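PDB 3I6I: putative leucoanthocyanidin reductase 1 from Vitis vinifera, which catalyses the NADPH-dependent reduction of leucoanthocyanidins to flavan-3-ols such as catechin, a step in flavonoid biosynthesis. Local coordinates for residues 117-122 against 142-147; 146-149 against 155-158. One frame throughout, in Å; residues are numbered along the deposited sequence.

Interaction 1: residues 117-122 against 142-147. With NDP (NADPH dihydro-nicotinamide-adenine-dinucleotide phosphate), chain B; ACY (acetic acid), chain C.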
loop_
_atom_site.group_PDB
_atom_site.type_symbol
_atom_site.label_atom_id
_atom_site.label_comp_id
_atom_site.label_asym_id
_atom_site.label_seq_id
_atom_site.Cartn_x
_atom_site.Cartn_y
_atom_site.Cartn_z
ATOM N N PRO A 117 -0.691 -5.344 8.922
ATOM C CA PRO A 117 0.223 -4.210 9.157
ATOM C C PRO A 117 0.400 -3.368 7.918
ATOM O O PRO A 117 -0.086 -3.732 6.833
ATOM C CB PRO A 117 1.527 -4.863 9.569
ATOM C CG PRO A 117 1.444 -6.253 8.924
ATOM C CD PRO A 117 0.031 -6.641 8.885
ATOM N N SER A 118 1.118 -2.256 8.090
ATOM C CA SER A 118 1.296 -1.268 7.041
ATOM C C SER A 118 2.326 -1.742 6.052
ATOM O O SER A 118 3.521 -1.458 6.168
ATOM C CB SER A 118 1.666 0.100 7.594
ATOM O OG SER A 118 1.594 1.055 6.553
ATOM N N GLU A 119 1.821 -2.533 5.123
ATOM C CA GLU A 119 2.602 -3.166 4.057
ATOM C C GLU A 119 2.320 -2.362 2.758
ATOM O O GLU A 119 2.868 -1.272 2.562
ATOM C CB GLU A 119 2.225 -4.665 3.965
ATOM C CG GLU A 119 2.701 -5.514 5.176
ATOM C CD GLU A 119 4.125 -5.991 5.034
ATOM O OE1 GLU A 119 4.623 -6.061 3.873
ATOM O OE2 GLU A 119 4.772 -6.285 6.072
ATOM N N PHE A 120 1.387 -2.840 1.931
ATOM C CA PHE A 120 0.845 -2.102 0.796
ATOM C C PHE A 120 1.870 -1.740 -0.241
ATOM O O PHE A 120 1.760 -0.699 -0.870
ATOM C CB PHE A 120 -0.012 -0.878 1.247
ATOM C CG PHE A 120 -1.161 -1.290 2.123
ATOM C CD1 PHE A 120 -1.058 -1.218 3.487
ATOM C CD2 PHE A 120 -2.318 -1.872 1.570
ATOM C CE1 PHE A 120 -2.088 -1.663 4.308
ATOM C CE2 PHE A 120 -3.346 -2.338 2.389
ATOM C CZ PHE A 120 -3.233 -2.254 3.767
ATOM N N GLY A 121 2.860 -2.612 -0.435
ATOM C CA GLY A 121 3.784 -2.450 -1.562
ATOM C C GLY A 121 4.400 -3.784 -1.952
ATOM O O GLY A 121 3.689 -4.692 -2.406
ATOM N N HIS A 122 5.715 -3.925 -1.759
ATOM C CA HIS A 122 6.428 -5.138 -2.200
ATOM C C HIS A 122 6.478 -6.203 -1.136
ATOM O O HIS A 122 6.033 -6.005 0.032
ATOM C CB HIS A 122 7.850 -4.775 -2.664
ATOM C CG HIS A 122 7.867 -3.685 -3.673
ATOM N ND1 HIS A 122 8.934 -2.818 -3.825
ATOM C CD2 HIS A 122 6.942 -3.313 -4.597
ATOM C CE1 HIS A 122 8.660 -1.964 -4.801
ATOM N NE2 HIS A 122 7.454 -2.241 -5.278
ATOM N N ARG A 142 10.782 -6.226 10.877
ATOM C CA ARG A 142 10.794 -6.279 12.349
ATOM C C ARG A 142 9.346 -6.335 12.851
ATOM O O ARG A 142 9.010 -7.110 13.749
ATOM C CB ARG A 142 11.577 -5.081 12.905
ATOM C CG ARG A 142 12.026 -5.233 14.356
ATOM C CD ARG A 142 11.120 -4.588 15.268
ATOM N NE ARG A 142 11.665 -4.506 16.639
ATOM C CZ ARG A 142 11.477 -5.405 17.618
ATOM N NH1 ARG A 142 10.805 -6.555 17.416
ATOM N NH2 ARG A 142 11.991 -5.149 18.819
ATOM N N VAL A 143 8.457 -5.563 12.269
ATOM C CA VAL A 143 7.056 -5.634 12.622
ATOM C C VAL A 143 6.474 -7.028 12.290
ATOM O O VAL A 143 5.771 -7.600 13.110
ATOM C CB VAL A 143 6.244 -4.538 12.000
ATOM C CG1 VAL A 143 4.745 -4.774 12.150
ATOM C CG2 VAL A 143 6.685 -3.158 12.587
ATOM N N ARG A 144 6.832 -7.586 11.158
ATOM C CA ARG A 144 6.297 -8.926 10.795
ATOM C C ARG A 144 6.791 -9.976 11.800
ATOM O O ARG A 144 6.009 -10.851 12.224
ATOM C CB ARG A 144 6.779 -9.363 9.420
ATOM C CG ARG A 144 6.181 -8.699 8.211
ATOM C CD ARG A 144 6.652 -9.385 6.956
ATOM N NE ARG A 144 6.059 -8.801 5.759
ATOM C CZ ARG A 144 6.043 -9.402 4.555
ATOM N NH1 ARG A 144 6.603 -10.590 4.352
ATOM N NH2 ARG A 144 5.492 -8.796 3.530
ATOM N N GLN A 145 8.077 -9.877 12.174
ATOM C CA GLN A 145 8.699 -10.807 13.161
ATOM C C GLN A 145 7.912 -10.710 14.468
ATOM O O GLN A 145 7.516 -11.738 15.042
ATOM C CB GLN A 145 10.208 -10.526 13.371
ATOM C CG GLN A 145 10.838 -11.054 14.690
ATOM C CD GLN A 145 10.860 -9.982 15.829
ATOM O OE1 GLN A 145 11.248 -8.825 15.575
ATOM N NE2 GLN A 145 10.379 -10.348 17.057
ATOM N N LEU A 146 7.705 -9.486 14.950
ATOM C CA LEU A 146 6.899 -9.280 16.171
ATOM C C LEU A 146 5.466 -9.826 16.078
ATOM O O LEU A 146 4.980 -10.517 17.004
ATOM C CB LEU A 146 6.893 -7.807 16.596
ATOM C CG LEU A 146 6.311 -7.536 17.977
ATOM C CD1 LEU A 146 7.100 -8.265 19.054
ATOM C CD2 LEU A 146 6.276 -6.029 18.236
ATOM N N VAL A 147 4.790 -9.555 14.981
ATOM C CA VAL A 147 3.429 -10.069 14.770
ATOM C C VAL A 147 3.402 -11.589 14.858
ATOM O O VAL A 147 2.564 -12.197 15.551
ATOM C CB VAL A 147 2.901 -9.601 13.432
ATOM C CG1 VAL A 147 1.612 -10.377 13.012
ATOM C CG2 VAL A 147 2.659 -8.059 13.442
HETATM P PA NDP B . 0.315 8.613 4.809
HETATM O O1A NDP B . 1.446 9.438 5.376
HETATM O O2A NDP B . -0.483 9.202 3.501
HETATM O O5B NDP B . -0.846 8.252 5.863
HETATM C C5B NDP B . -0.511 7.780 7.130
HETATM C C4B NDP B . -1.696 7.722 8.016
HETATM O O4B NDP B . -1.129 7.157 9.261
HETATM C C3B NDP B . -2.238 9.129 8.376
HETATM O O3B NDP B . -3.679 9.115 8.562
HETATM C C2B NDP B . -1.546 9.437 9.702
HETATM O O2B NDP B . -2.349 10.331 10.473
HETATM C C1B NDP B . -1.587 8.053 10.344
HETATM N N9A NDP B . -0.684 7.839 11.475
HETATM C C8A NDP B . 0.645 7.939 11.435
HETATM N N7A NDP B . 1.137 7.642 12.640
HETATM C C5A NDP B . 0.117 7.335 13.447
HETATM C C6A NDP B . 0.028 6.958 14.788
HETATM N N6A NDP B . 1.129 6.822 15.530
HETATM N N1A NDP B . -1.189 6.724 15.319
HETATM C C2A NDP B . -2.285 6.833 14.570
HETATM N N3A NDP B . -2.241 7.178 13.277
HETATM C C4A NDP B . -1.046 7.446 12.705
HETATM O O3 NDP B . 0.920 7.194 4.386
HETATM P PN NDP B . 0.841 6.397 2.959
HETATM O O1N NDP B . -0.499 6.113 2.393
HETATM O O2N NDP B . 1.891 7.150 2.061
HETATM O O5D NDP B . 1.641 5.036 3.422
HETATM C C5D NDP B . 0.918 3.944 4.008
HETATM C C4D NDP B . 1.641 2.662 3.704
HETATM O O4D NDP B . 1.450 2.489 2.272
HETATM C C3D NDP B . 3.129 2.677 3.955
HETATM O O3D NDP B . 3.529 1.374 4.367
HETATM C C2D NDP B . 3.692 2.942 2.571
HETATM O O2D NDP B . 4.942 2.288 2.482
HETATM C C1D NDP B . 2.702 2.229 1.653
HETATM N N1N NDP B . 2.484 2.866 0.305
HETATM C C2N NDP B . 2.409 2.090 -0.878
HETATM C C3N NDP B . 2.580 2.664 -2.067
HETATM C C7N NDP B . 2.466 1.814 -3.347
HETATM O O7N NDP B . 2.172 0.614 -3.287
HETATM N N7N NDP B . 2.615 2.457 -4.493
HETATM C C4N NDP B . 2.878 4.169 -2.145
HETATM C C5N NDP B . 2.358 4.896 -0.910
HETATM C C6N NDP B . 2.120 4.236 0.216
HETATM P P2B NDP B . -1.767 11.881 10.754
HETATM O O1X NDP B . -1.752 12.644 9.478
HETATM O O2X NDP B . -2.726 12.424 11.900
HETATM O O3X NDP B . -0.317 11.702 11.363
HETATM C C ACY C . 6.914 -0.294 -1.069
HETATM O O ACY C . 6.141 0.479 -0.456
HETATM O OXT ACY C . 7.176 -1.474 -0.700
HETATM C CH3 ACY C . 7.529 0.251 -2.334
#

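Interaction 2: residues 146-149 against 155-158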
loop_
_atom_site.group_PDB
_atom_site.type_symbol
_atom_site.label_atom_id
_atom_site.label_comp_id
_atom_site.label_asym_id
_atom_site.label_seq_id
_atom_site.Cartn_x
_atom_site.Cartn_y
_atom_site.Cartn_z
ATOM N N LEU A 146 7.705 -9.486 14.950
ATOM C CA LEU A 146 6.899 -9.280 16.171
ATOM C C LEU A 146 5.466 -9.826 16.078
ATOM O O LEU A 146 4.980 -10.517 17.004
ATOM C CB LEU A 146 6.893 -7.807 16.596
ATOM C CG LEU A 146 6.311 -7.536 17.977
ATOM C CD1 LEU A 146 7.100 -8.265 19.054
ATOM C CD2 LEU A 146 6.276 -6.029 18.236
ATOM N N VAL A 147 4.790 -9.555 14.981
ATOM C CA VAL A 147 3.429 -10.069 14.770
ATOM C C VAL A 147 3.402 -11.589 14.858
ATOM O O VAL A 147 2.564 -12.197 15.551
ATOM C CB VAL A 147 2.901 -9.601 13.432
ATOM C CG1 VAL A 147 1.612 -10.377 13.012
ATOM C CG2 VAL A 147 2.659 -8.059 13.442
ATOM N N GLU A 148 4.322 -12.221 14.142
ATOM C CA GLU A 148 4.309 -13.711 14.080
ATOM C C GLU A 148 4.680 -14.334 15.424
ATOM O O GLU A 148 4.070 -15.331 15.877
ATOM C CB GLU A 148 5.201 -14.201 12.954
ATOM C CG GLU A 148 4.647 -13.698 11.607
ATOM C CD GLU A 148 5.407 -14.145 10.363
ATOM O OE1 GLU A 148 5.815 -15.309 10.337
ATOM O OE2 GLU A 148 5.578 -13.329 9.395
ATOM N N GLU A 149 5.668 -13.773 16.100
ATOM C CA GLU A 149 6.057 -14.310 17.370
ATOM C C GLU A 149 5.021 -14.024 18.440
ATOM O O GLU A 149 4.945 -14.750 19.417
ATOM C CB GLU A 149 7.447 -13.817 17.787
ATOM C CG GLU A 149 8.548 -14.337 16.840
ATOM C CD GLU A 149 9.998 -13.956 17.261
ATOM O OE1 GLU A 149 10.203 -13.102 18.162
ATOM O OE2 GLU A 149 10.931 -14.544 16.674
ATOM N N THR A 155 -2.355 -10.883 7.763
ATOM C CA THR A 155 -2.361 -10.906 6.303
ATOM C C THR A 155 -1.457 -9.743 5.843
ATOM O O THR A 155 -1.625 -8.633 6.301
ATOM C CB THR A 155 -3.797 -10.769 5.717
ATOM O OG1 THR A 155 -4.609 -11.900 6.093
ATOM C CG2 THR A 155 -3.774 -10.691 4.194
ATOM N N TYR A 156 -0.521 -10.047 4.960
ATOM C CA TYR A 156 0.428 -9.053 4.415
ATOM C C TYR A 156 0.020 -8.693 2.995
ATOM O O TYR A 156 0.051 -9.568 2.109
ATOM C CB TYR A 156 1.851 -9.621 4.414
ATOM C CG TYR A 156 2.379 -10.072 5.761
ATOM C CD1 TYR A 156 2.072 -9.378 6.943
ATOM C CD2 TYR A 156 3.266 -11.163 5.843
ATOM C CE1 TYR A 156 2.580 -9.785 8.158
ATOM C CE2 TYR A 156 3.811 -11.562 7.075
ATOM C CZ TYR A 156 3.466 -10.864 8.226
ATOM O OH TYR A 156 3.926 -11.236 9.491
ATOM N N ILE A 157 -0.416 -7.442 2.801
ATOM C CA ILE A 157 -0.902 -6.952 1.508
ATOM C C ILE A 157 0.265 -6.464 0.660
ATOM O O ILE A 157 0.842 -5.382 0.923
ATOM C CB ILE A 157 -1.975 -5.814 1.654
ATOM C CG1 ILE A 157 -3.231 -6.250 2.396
ATOM C CG2 ILE A 157 -2.360 -5.235 0.229
ATOM C CD1 ILE A 157 -4.050 -7.420 1.703
ATOM N N CYS A 158 0.640 -7.242 -0.339
ATOM C CA CYS A 158 1.791 -6.900 -1.214
ATOM C C CYS A 158 1.211 -6.486 -2.565
ATOM O O CYS A 158 1.245 -7.237 -3.563
ATOM C CB CYS A 158 2.798 -8.057 -1.327
ATOM S SG CYS A 158 3.412 -8.661 0.308
#

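Interaction 1: residues 117-122 against 142-147
Pro117 meets helix 133-149 through CB, 4.1 Å from CG1 of Val143. The valine offers that methyl because CG1 lies opposite its own backbone N across CA-CB (chi1 169°). Ser118, at the centre of an inverse gamma turn, has its side chain turned to the cofactor: its OG accepts a hydrogen bond from the nicotinamide ribose hydroxyl O3D of NADPH, 2.9 Å away. The same OG is hydrogen-bonded to Val91 O. Lys140, which also binds NADPH, gives weak hydrogen bonds from NZ to the carbonyls of Ser118 and Glu119. Glu119 serves both partners. Its carbonyl O takes a weak bond from O3D of NADPH at 3.3 Å, while its side chain, bent at chi2 (-85°), carries the carboxylate to Arg144. This places the salt bridge directly behind the cofactor-binding loop of a Rossmann-type domain, the loop that leaves strand 114-116 of the parallel sheet. Arg144 reaches across with an extended chain and grips side-on: NE to Glu119 OE2 is 2.8 Å and NH2 to Glu119 OE1 is 2.9 Å, both nearly straight. Each oxygen lies close to the guanidinium plane, yet the two flat groups are turned 47° apart, and the nitrogens therefore come in from above the carboxylate plane. Two bonds, one to each oxygen, restrain how the two groups can turn. Phe120 packs CB beside the ribose, 3.8 Å from O4D of NADPH, with its ring running toward helix 198-208. Past Gly121, His122 N donates to OXT of an acetate, probably from the crystallisation liquor, whose methyl lies over one face of the imidazole.

Interaction 2: residues 146-149 against 155-158
Glu148 sets CG opposite its carbonyl carbon (chi1 -63°) and then runs extended beyond CG, which carries its carboxylate to the hydroxyl of Tyr156; the tyrosine has the same first-torsion state, with its ring reaching out from strand 155-158 toward the helix. This joins the end of helix 133-149 to the strand that follows it, within a beta-alpha-beta crossover from strand 114-116, consistent with the sixth strand of a Rossmann-type sheet. Thr155 pairs through its backbone with Phe115 on one flank, while Tyr156 and Cys158 bond to strand 217-220 on the other. The link itself is a single short hydrogen bond: Tyr156 OH donates to Glu148 OE2 at 2.7 Å. The hydroxyl arrives on the anti side of OE2, only 17° out of the carboxylate plane. From the ring's standpoint OE2 sits at the edge, in plane, and is 3.4 Å from CE2 of Tyr156. Carboxylate and ring are tilted 37° to each other, so neither lies flat on the other. Val147 adds only a loose touch, its CG1 4.3 Å from Tyr156 OH. The ring is buried and the glutamate exposed, and the bond thus satisfies a phenol hydroxyl at the border of the interior; receiving this donor probably favours the charged form of the acid. Elsewhere the same ring stacks with Phe154 and makes a cation-pi contact with Arg144. One atom back along the glutamate from CD, CG of Glu148 lies 3.3 Å from Tyr156 OH.

Overall arrangement
Leaving strand 114-116, the chain enters the cofactor loop 117-122, passes 19 residues and returns on helix 133-149, where interaction 1 closes that long loop. The helix runs on, and its last turn, after only five intervening residues, meets strand 155-158 in interaction 2. Neither contact nests inside the other: they follow in series and overlap at Leu146 and Val147. Their centres are about 5 Å apart, and the far ends meet as well, since Phe120 N probably hydrogen-bonds to Ile157 O at 2.8 Å. Loop 117-122, helix 133-149 and strand 155-158 are thus tied to one another, with NADPH bordering the loop and strand 217-220 continuing beyond strand 155-158.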